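PDB 2FS2: acyl-coenzyme A thioesterase PaaI from Escherichia coli, which hydrolyses acyl-CoA thioesters, preferring ring-hydroxylated phenylacetyl-CoA esters, in the phenylacetate degradation pathway, and works as a hot-dog-fold homotetramer. Local coordinates for residues G55-L60 and T122-R127; D62-Y67 and L95-Q100; Q8-M13 and I25-M30. All blocks are in the same frame, centred on the assembly; numbering follows the deposited sequence.

Interaction 1 (G55-L60 and T122-R127); sequences GQLFSL and TVALFR
Leu57 and Phe58, neighbours on helix 54-70, reach strand 122-132 at two tightly packed points. At the first, Leu57 CD1 meets Val123 CG1 at 3.8 Å, methyl against methyl; Ala124 CB, 4.5 Å from Leu57 CD1, is a looser neighbour. Val123 and Ala124 can both face the helix because they form a classic beta bulge opposite Ile115. At the second point Phe58 CE1 lies 3.9 Å from Phe126 CE1, in the plane of the Phe126 ring and at its edge. Extended first torsions carry both rings there, each CG anti to its own backbone N (chi1 176° for Phe58, 162° for Phe126). The axes of segments 55-60 and 122-127 come no closer than 10.0 Å, so only side chains span the gap. The strand's far face is polar instead: partly exposed Thr122 bonds to Glu114 through OG1, and buried Arg127 is held by salt bridges to Asp112 of its own chain and Asp112 of a third subunit. Phe58 also meets Phe58 of a second subunit, so the apolar layer continues into the interface with that subunit. With only carbon atoms meeting, the contact is consistent with cohesion from dispersion and the exclusion of water.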
# COMPACT_ATOMS: atom_id res chain seq x y z
N GLY B 55 6.79 15.39 1.13
CA GLY B 55 6.36 15.59 2.48
C GLY B 55 5.32 16.66 2.64
O GLY B 55 4.50 16.53 3.54
N GLN B 56 5.35 17.68 1.77
CA GLN B 56 4.33 18.76 1.82
C GLN B 56 3.02 18.25 1.23
O GLN B 56 1.97 18.62 1.70
CB GLN B 56 4.76 20.02 1.03
CG GLN B 56 5.62 21.09 1.84
CD GLN B 56 7.18 20.86 1.75
OE1 GLN B 56 7.64 19.73 1.51
NE2 GLN B 56 7.99 21.95 1.98
N LEU B 57 3.13 17.48 0.14
CA LEU B 57 1.99 16.83 -0.44
C LEU B 57 1.44 15.81 0.53
O LEU B 57 0.25 15.85 0.78
CB LEU B 57 2.39 16.08 -1.67
CG LEU B 57 2.45 16.85 -2.95
CD1 LEU B 57 2.40 15.85 -4.12
CD2 LEU B 57 1.29 17.87 -2.99
N PHE B 58 2.30 14.94 1.10
CA PHE B 58 1.86 13.99 2.12
C PHE B 58 1.14 14.78 3.23
O PHE B 58 0.11 14.39 3.71
CB PHE B 58 3.03 13.16 2.69
CG PHE B 58 2.61 12.23 3.82
CD1 PHE B 58 2.19 10.97 3.57
CD2 PHE B 58 2.57 12.66 5.13
CE1 PHE B 58 1.73 10.14 4.62
CE2 PHE B 58 2.11 11.85 6.17
CZ PHE B 58 1.71 10.60 5.91
N SER B 59 1.65 15.94 3.60
CA SER B 59 1.08 16.67 4.75
C SER B 59 -0.27 17.24 4.47
O SER B 59 -1.16 17.27 5.38
CB SER B 59 1.96 17.81 5.18
OG SER B 59 3.18 17.27 5.62
N LEU B 60 -0.47 17.63 3.21
CA LEU B 60 -1.73 18.08 2.83
C LEU B 60 -2.76 16.95 2.86
O LEU B 60 -3.91 17.17 3.23
CB LEU B 60 -1.63 18.68 1.41
CG LEU B 60 -2.94 19.13 0.72
CD1 LEU B 60 -3.66 20.25 1.53
CD2 LEU B 60 -2.61 19.67 -0.70
N THR B 122 -5.62 15.53 -11.25
CA THR B 122 -5.00 14.77 -10.13
C THR B 122 -3.53 14.81 -9.92
O THR B 122 -2.76 14.36 -10.74
CB THR B 122 -5.39 13.34 -10.21
OG1 THR B 122 -6.78 13.32 -10.59
CG2 THR B 122 -5.40 12.80 -8.74
N VAL B 123 -3.14 15.29 -8.75
CA VAL B 123 -1.80 15.32 -8.36
C VAL B 123 -1.38 14.04 -7.62
O VAL B 123 -0.23 13.58 -7.78
CB VAL B 123 -1.63 16.56 -7.49
CG1 VAL B 123 -0.38 16.52 -6.66
CG2 VAL B 123 -1.74 17.86 -8.40
N ALA B 124 -2.30 13.49 -6.82
CA ALA B 124 -1.95 12.44 -5.90
C ALA B 124 -3.24 11.77 -5.34
O ALA B 124 -4.32 12.43 -5.26
CB ALA B 124 -1.02 13.02 -4.79
N LEU B 125 -3.10 10.50 -4.95
CA LEU B 125 -4.24 9.62 -4.46
C LEU B 125 -3.68 9.01 -3.22
O LEU B 125 -2.50 8.68 -3.17
CB LEU B 125 -4.61 8.51 -5.49
CG LEU B 125 -5.29 9.00 -6.76
CD1 LEU B 125 -5.49 7.97 -7.81
CD2 LEU B 125 -6.71 9.61 -6.47
N PHE B 126 -4.46 8.95 -2.15
CA PHE B 126 -3.90 8.49 -0.93
C PHE B 126 -5.06 7.69 -0.34
O PHE B 126 -6.21 7.95 -0.64
CB PHE B 126 -3.64 9.75 -0.17
CG PHE B 126 -3.43 9.59 1.27
CD1 PHE B 126 -2.15 9.89 1.83
CD2 PHE B 126 -4.47 9.25 2.11
CE1 PHE B 126 -1.93 9.78 3.22
CE2 PHE B 126 -4.27 9.14 3.55
CZ PHE B 126 -3.02 9.41 4.09
N ARG B 127 -4.73 6.70 0.47
CA ARG B 127 -5.74 5.91 1.13
C ARG B 127 -5.17 5.69 2.50
O ARG B 127 -4.03 5.31 2.70
CB ARG B 127 -6.07 4.59 0.38
CG ARG B 127 -6.95 3.64 1.27
CD ARG B 127 -7.81 2.58 0.59
NE ARG B 127 -8.66 3.18 -0.45
CZ ARG B 127 -9.05 2.56 -1.52
NH1 ARG B 127 -8.66 1.27 -1.68
NH2 ARG B 127 -9.82 3.18 -2.40

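Interaction 2 (D62-Y67 and L95-Q100); sequences DTAFAY and LTATAQ
The nearest CA atoms are those of Ala64 and Ala99, 5.5 Å apart, while the axes of segments 62-67 and 95-100 pass at 7.4 Å with 35° between their N-to-C directions. Such a close approach is possible because alanines meet on both sides. Ala64 CB points into the sheet and sits between two alanine methyls of the strand, 3.8 Å from Ala97 CB and 3.7 Å from Ala99 CB. Ala97 and Ala99, two residues apart, both turn toward the helix, whereas Thr98 between them points to the far side of the sheet. Besides the methyls, backbone takes part: Ala64 CB is 3.8 Å from Ala97 O, and Ala99 CB presses on the helix main chain at 3.4 Å from Ala64 O. The same methyl lies 4.0 Å from Phe65 N, so Ala99 is set against the peptide that joins Ala64 to Phe65. With one carbon on each side chain, no torsion can adjust the fit, and the spacing is set by the backbones themselves. Around this point the neighbours are larger: Ala64 also touches Val37 on strand 34-40, while Phe65 and Ala99 both reach Ile113 on strand 108-116. One turn earlier on helix 54-70 Leu60 packs on Ala97, and one turn later Ala68 packs on Ala99, so strand 94-101, hydrogen-bonded to strands 34-40 and 108-116, runs beneath several turns of the helix.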
# COMPACT_ATOMS: atom_id res chain seq x y z
N ASP B 62 -2.73 14.29 4.64
CA ASP B 62 -2.81 13.76 5.98
C ASP B 62 -3.62 14.73 6.77
O ASP B 62 -4.30 14.36 7.72
CB ASP B 62 -1.38 13.73 6.55
CG ASP B 62 -1.28 13.07 7.95
OD1 ASP B 62 -2.08 12.13 8.28
OD2 ASP B 62 -0.39 13.39 8.77
N THR B 63 -3.60 15.99 6.36
CA THR B 63 -4.47 16.96 7.00
C THR B 63 -5.94 16.74 6.61
O THR B 63 -6.83 16.82 7.48
CB THR B 63 -4.03 18.38 6.62
OG1 THR B 63 -2.70 18.61 7.09
CG2 THR B 63 -4.81 19.40 7.35
N ALA B 64 -6.28 16.56 5.31
CA ALA B 64 -7.64 16.28 4.97
C ALA B 64 -8.06 14.97 5.65
O ALA B 64 -9.19 14.81 6.08
CB ALA B 64 -7.84 16.12 3.37
N PHE B 65 -7.16 14.02 5.67
CA PHE B 65 -7.45 12.77 6.35
C PHE B 65 -7.79 12.95 7.93
O PHE B 65 -8.76 12.36 8.42
CB PHE B 65 -6.21 11.90 6.13
CG PHE B 65 -6.26 10.58 6.82
CD1 PHE B 65 -7.41 9.85 6.85
CD2 PHE B 65 -5.12 10.02 7.30
CE1 PHE B 65 -7.46 8.56 7.55
CE2 PHE B 65 -5.16 8.70 7.93
CZ PHE B 65 -6.36 8.04 8.08
N ALA B 66 -6.95 13.65 8.67
CA ALA B 66 -7.16 13.92 10.09
C ALA B 66 -8.53 14.60 10.25
O ALA B 66 -9.31 14.21 11.13
CB ALA B 66 -5.98 14.83 10.74
N TYR B 67 -8.88 15.55 9.36
CA TYR B 67 -10.17 16.23 9.53
C TYR B 67 -11.35 15.31 9.30
O TYR B 67 -12.27 15.26 10.11
CB TYR B 67 -10.24 17.56 8.69
CG TYR B 67 -9.37 18.59 9.39
CD1 TYR B 67 -8.01 18.56 9.30
CD2 TYR B 67 -9.93 19.49 10.28
CE1 TYR B 67 -7.21 19.45 10.00
CE2 TYR B 67 -9.15 20.42 10.99
CZ TYR B 67 -7.78 20.40 10.84
OH TYR B 67 -7.02 21.30 11.58
N LEU B 95 -3.91 23.68 -4.64
CA LEU B 95 -4.10 22.22 -4.49
C LEU B 95 -5.25 21.98 -3.49
O LEU B 95 -5.29 22.58 -2.42
CB LEU B 95 -2.83 21.59 -3.95
CG LEU B 95 -1.59 21.68 -4.82
CD1 LEU B 95 -0.40 20.94 -4.24
CD2 LEU B 95 -1.89 21.12 -6.20
N THR B 96 -6.19 21.14 -3.86
CA THR B 96 -7.34 20.85 -3.06
C THR B 96 -7.30 19.33 -2.75
O THR B 96 -7.20 18.51 -3.67
CB THR B 96 -8.60 21.25 -3.87
OG1 THR B 96 -8.46 22.62 -4.32
CG2 THR B 96 -9.80 21.37 -2.98
N ALA B 97 -7.32 18.99 -1.48
CA ALA B 97 -7.35 17.58 -0.99
C ALA B 97 -8.75 17.33 -0.44
O ALA B 97 -9.25 18.13 0.42
CB ALA B 97 -6.23 17.32 0.09
N THR B 98 -9.42 16.31 -0.98
CA THR B 98 -10.71 15.91 -0.53
C THR B 98 -10.59 14.52 0.06
O THR B 98 -10.12 13.61 -0.61
CB THR B 98 -11.57 15.81 -1.70
OG1 THR B 98 -11.77 17.14 -2.27
CG2 THR B 98 -13.01 15.40 -1.38
N ALA B 99 -11.12 14.36 1.27
CA ALA B 99 -11.02 13.10 1.95
C ALA B 99 -12.43 12.58 2.15
O ALA B 99 -13.29 13.33 2.55
CB ALA B 99 -10.33 13.36 3.25
N GLN B 100 -12.71 11.31 1.89
CA GLN B 100 -14.05 10.76 1.96
C GLN B 100 -13.91 9.42 2.71
O GLN B 100 -13.04 8.63 2.35
CB GLN B 100 -14.39 10.21 0.60
CG GLN B 100 -14.96 11.01 -0.33
CD GLN B 100 -15.01 10.28 -1.66
OE1 GLN B 100 -15.77 9.33 -1.83
NE2 GLN B 100 -14.18 10.69 -2.57

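Interaction 3 (Q8-M13 and I25-M30); sequences QNAHAM and IDIISM
The N-terminal helix 2-15 packs against the first strand of the sheet, 26-31, through the methyl of Ala10, which points at two larger side chains. Met30, present as selenomethionine, brings SE to 3.8 Å from Ala10 CB, with its CG nearly as close to the same methyl at 3.9 Å. Met30 is folded rather than extended: bends at chi2 (-59°) and chi3 (-50°) curl the chain, so that CG and SE both lie against the alanine. Ile27 supplies the other half with its CD1, 4.3 Å from Ala10 CB and 4.2 Å from Ala10 O, a lighter touch on the helix backbone. Although three positions apart, Ile27 and Met30 face the helix together, since the classic beta bulge at Ile28 and Ser29 opposite Val36 shifts the strand's alternation by one residue. Tyr67 of helix 54-70 touches both Ala10 and Ile27, while Ala6 and Trp7 add to the cover on Met30. A hydrogen bond from Asn9 ND2 to Ser71 O further ties helix 2-15 to the chain just beyond helix 54-70. In this hot-dog subunit the sheet wraps the central helix 54-70, and helix 2-15 is an N-terminal addition lying beside that helix against strand 26-31.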
# COMPACT_ATOMS: atom_id res chain seq x y z
N GLN B 8 -17.67 22.12 13.82
CA GLN B 8 -17.19 22.44 15.21
C GLN B 8 -15.94 21.68 15.55
O GLN B 8 -14.99 22.23 16.06
CB GLN B 8 -18.26 22.06 16.26
CG GLN B 8 -19.52 22.84 16.08
CD GLN B 8 -20.42 22.72 17.24
OE1 GLN B 8 -20.61 23.71 17.95
NE2 GLN B 8 -20.97 21.53 17.48
N ASN B 9 -15.95 20.37 15.26
CA ASN B 9 -14.72 19.60 15.45
C ASN B 9 -13.56 20.14 14.70
O ASN B 9 -12.46 20.27 15.26
CB ASN B 9 -14.98 18.12 15.10
CG ASN B 9 -16.00 17.50 16.05
OD1 ASN B 9 -15.89 17.71 17.23
ND2 ASN B 9 -17.04 16.87 15.55
N ALA B 10 -13.79 20.47 13.41
CA ALA B 10 -12.72 21.00 12.62
C ALA B 10 -12.24 22.34 13.10
O ALA B 10 -11.00 22.54 13.04
CB ALA B 10 -13.05 21.07 11.11
N HIS B 11 -13.16 23.25 13.52
CA HIS B 11 -12.68 24.53 14.09
C HIS B 11 -11.83 24.33 15.36
O HIS B 11 -10.84 24.99 15.54
CB HIS B 11 -13.83 25.52 14.40
CG HIS B 11 -14.42 26.14 13.17
ND1 HIS B 11 -15.76 26.36 13.02
CD2 HIS B 11 -13.85 26.47 11.98
CE1 HIS B 11 -16.00 26.84 11.82
NE2 HIS B 11 -14.85 26.91 11.17
N ALA B 12 -12.23 23.41 16.24
CA ALA B 12 -11.46 23.09 17.45
C ALA B 12 -10.08 22.60 17.11
O ALA B 12 -9.11 23.09 17.69
CB ALA B 12 -12.19 22.03 18.29
N MSE B 13 -9.98 21.66 16.17
CA MSE B 13 -8.65 21.18 15.79
C MSE B 13 -7.79 22.16 15.09
O MSE B 13 -6.58 22.11 15.21
CB MSE B 13 -8.77 20.00 14.83
CG MSE B 13 -8.99 18.74 15.60
SE MSE B 13 -9.45 17.37 14.24
CE MSE B 13 -11.36 17.13 14.67
N ILE B 25 -2.70 25.79 5.02
CA ILE B 25 -3.87 24.98 4.72
C ILE B 25 -5.12 25.66 5.26
O ILE B 25 -5.13 26.12 6.40
CB ILE B 25 -3.66 23.49 5.24
CG1 ILE B 25 -2.42 22.97 4.61
CG2 ILE B 25 -4.75 22.55 4.83
CD1 ILE B 25 -2.06 21.61 4.96
N ASP B 26 -6.13 25.80 4.41
CA ASP B 26 -7.41 26.25 4.81
C ASP B 26 -8.48 25.15 4.70
O ASP B 26 -8.44 24.33 3.78
CB ASP B 26 -7.78 27.38 3.90
CG ASP B 26 -6.88 28.61 4.10
OD1 ASP B 26 -6.86 29.13 5.25
OD2 ASP B 26 -6.16 29.11 3.18
N ILE B 27 -9.45 25.12 5.62
CA ILE B 27 -10.53 24.19 5.43
C ILE B 27 -11.67 24.86 4.79
O ILE B 27 -12.10 25.88 5.25
CB ILE B 27 -11.06 23.64 6.72
CG1 ILE B 27 -9.95 23.07 7.53
CG2 ILE B 27 -12.03 22.50 6.41
CD1 ILE B 27 -10.18 23.44 8.98
N ILE B 28 -12.20 24.22 3.75
CA ILE B 28 -13.30 24.79 2.94
C ILE B 28 -14.55 23.94 2.94
O ILE B 28 -15.60 24.43 2.58
CB ILE B 28 -12.87 25.14 1.46
CG1 ILE B 28 -12.58 23.88 0.64
CG2 ILE B 28 -11.58 26.04 1.55
CD1 ILE B 28 -12.35 24.20 -0.96
N SER B 29 -14.48 22.69 3.35
CA SER B 29 -15.74 21.98 3.38
C SER B 29 -15.68 20.84 4.42
O SER B 29 -14.62 20.29 4.66
CB SER B 29 -16.12 21.54 1.96
OG SER B 29 -17.37 20.75 1.99
N MSE B 30 -16.79 20.52 5.04
CA MSE B 30 -16.81 19.57 6.20
C MSE B 30 -18.15 18.90 6.29
O MSE B 30 -19.20 19.52 6.23
CB MSE B 30 -16.61 20.24 7.60
CG MSE B 30 -15.27 20.78 7.93
SE MSE B 30 -13.82 19.31 7.85
CE MSE B 30 -14.67 17.82 8.97

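How the interactions relate
Interactions 1 and 2 both set helix 54-70 on the curved sheet, one near its start and the other farther on, and they merge where Leu57 and Leu60 meet Leu95 and where Phe126 touches Phe65. Interaction 3 instead brings helix 2-15 to strand 26-31, about 18 Å between centres from interaction 1; Tyr67, which touches the Ala10 carbonyl, connects it to interaction 2. All three are apolar, but their makeup varies with position. Small alanines let helix and strand close up at interaction 2, near the chain's centre; larger groups bridge a wider gap at interaction 1, beside the subunit interface; and interaction 3, still largely buried, has partly exposed Ile27 and no contact with another subunit.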